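PDB 6HH2: Ras-related protein Rab-7L1 from Homo sapiens, which binds and hydrolyses GTP as a Rab-family switch in vesicle trafficking, recruiting the kinase LRRK2 to the Golgi complex and stimulating its activity. Local coordinates for residues 31-34 with 38-41. The protein carries 4 engineered substitutions. Residues are numbered along the deposited sequence; the frame is centred on the assembly and turned at random.
Sequences SQDS and HYKS
The carboxylate of D33 is shared between Y39 and K40, one oxygen for each. Y39 OH donates to D33 OD1 at 2.5 Å, on the syn lone pair of that oxygen, which lies at the ring edge. K40 NZ forms a salt bridge with D33 OD2 at 2.9 Å, approaching 37° out of the carboxylate plane. Lysine has the reach for this, and a bend at its last torsion (chi4 -71°) turns the ammonium toward Y39 OH, to which it also donates at 3.2 Å. Aspartate suits its place by offering two oxygens side by side; the ammonium would probably favour its ionised form. Tyrosine suits because its hydroxyl both donates and accepts. S31 OG, on a short side chain, accepts a hydrogen bond from D33 N at 3.1 Å, an ST turn. In this GDP-bound Ras-like GTPase the loop is the first switch region, and Y39 and K40 probably lie in the effector region, as in relatives. Y39 OH is also hydrogen-bonded to L49 N of strand 48-55. K40 CG packs 3.8 Å above one face of the Y39 ring, toward the rim. From the other side Q32 approaches obliquely, NE2 3.4 Å from Y39 CD1; its flexible amide is hydrogen-bonded to S36 O.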
# COMPACT_ATOMS: atom_id res chain seq x y z
N SER A 31 3.54 -9.66 -4.64
CA SER A 31 4.99 -9.82 -4.69
C SER A 31 5.35 -10.96 -5.64
O SER A 31 4.48 -11.63 -6.20
CB SER A 31 5.53 -10.15 -3.30
OG SER A 31 5.17 -11.49 -2.96
N GLN A 32 6.64 -11.19 -5.83
CA GLN A 32 7.02 -12.34 -6.67
C GLN A 32 7.06 -13.65 -5.93
O GLN A 32 7.46 -14.66 -6.54
CB GLN A 32 8.41 -12.10 -7.26
CG GLN A 32 9.58 -12.22 -6.25
CD GLN A 32 10.93 -12.24 -7.01
OE1 GLN A 32 11.28 -11.26 -7.69
NE2 GLN A 32 11.66 -13.36 -6.92
N ASP A 33 6.61 -13.70 -4.68
CA ASP A 33 6.88 -14.87 -3.85
C ASP A 33 6.18 -16.13 -4.33
O ASP A 33 6.68 -17.24 -4.09
CB ASP A 33 6.53 -14.54 -2.39
CG ASP A 33 7.52 -13.59 -1.77
OD1 ASP A 33 8.48 -13.20 -2.47
OD2 ASP A 33 7.33 -13.23 -0.58
N SER A 34 5.04 -15.99 -5.07
CA SER A 34 4.45 -17.22 -5.60
C SER A 34 5.17 -17.74 -6.84
O SER A 34 4.84 -18.84 -7.33
CB SER A 34 2.97 -16.99 -5.91
OG SER A 34 2.80 -16.02 -6.91
N HIS A 38 13.78 -17.76 -3.90
CA HIS A 38 15.21 -17.97 -3.77
C HIS A 38 15.92 -16.73 -3.26
O HIS A 38 16.89 -16.84 -2.47
CB HIS A 38 15.78 -18.42 -5.14
CG HIS A 38 17.21 -18.85 -5.11
ND1 HIS A 38 18.25 -17.97 -5.24
CD2 HIS A 38 17.77 -20.09 -5.08
CE1 HIS A 38 19.40 -18.63 -5.25
NE2 HIS A 38 19.13 -19.92 -5.16
N TYR A 39 15.43 -15.56 -3.62
CA TYR A 39 16.08 -14.32 -3.26
C TYR A 39 16.09 -14.07 -1.75
O TYR A 39 16.95 -13.33 -1.29
CB TYR A 39 15.41 -13.14 -3.97
CG TYR A 39 14.05 -12.73 -3.41
CD1 TYR A 39 12.86 -13.39 -3.79
CD2 TYR A 39 13.95 -11.67 -2.51
CE1 TYR A 39 11.62 -13.01 -3.26
CE2 TYR A 39 12.72 -11.28 -2.00
CZ TYR A 39 11.55 -11.95 -2.39
OH TYR A 39 10.32 -11.55 -1.89
N LYS A 40 15.15 -14.64 -0.98
CA LYS A 40 15.02 -14.23 0.42
C LYS A 40 16.25 -14.58 1.23
O LYS A 40 16.53 -13.93 2.25
CB LYS A 40 13.79 -14.90 1.02
CG LYS A 40 12.52 -14.37 0.41
CD LYS A 40 11.33 -15.06 1.00
CE LYS A 40 10.06 -14.51 0.43
NZ LYS A 40 9.77 -13.09 0.91
N SER A 41 16.98 -15.60 0.81
CA SER A 41 18.09 -16.04 1.66
C SER A 41 19.20 -14.98 1.75
O SER A 41 19.95 -14.95 2.74
CB SER A 41 18.59 -17.39 1.18
OG SER A 41 19.45 -17.23 0.09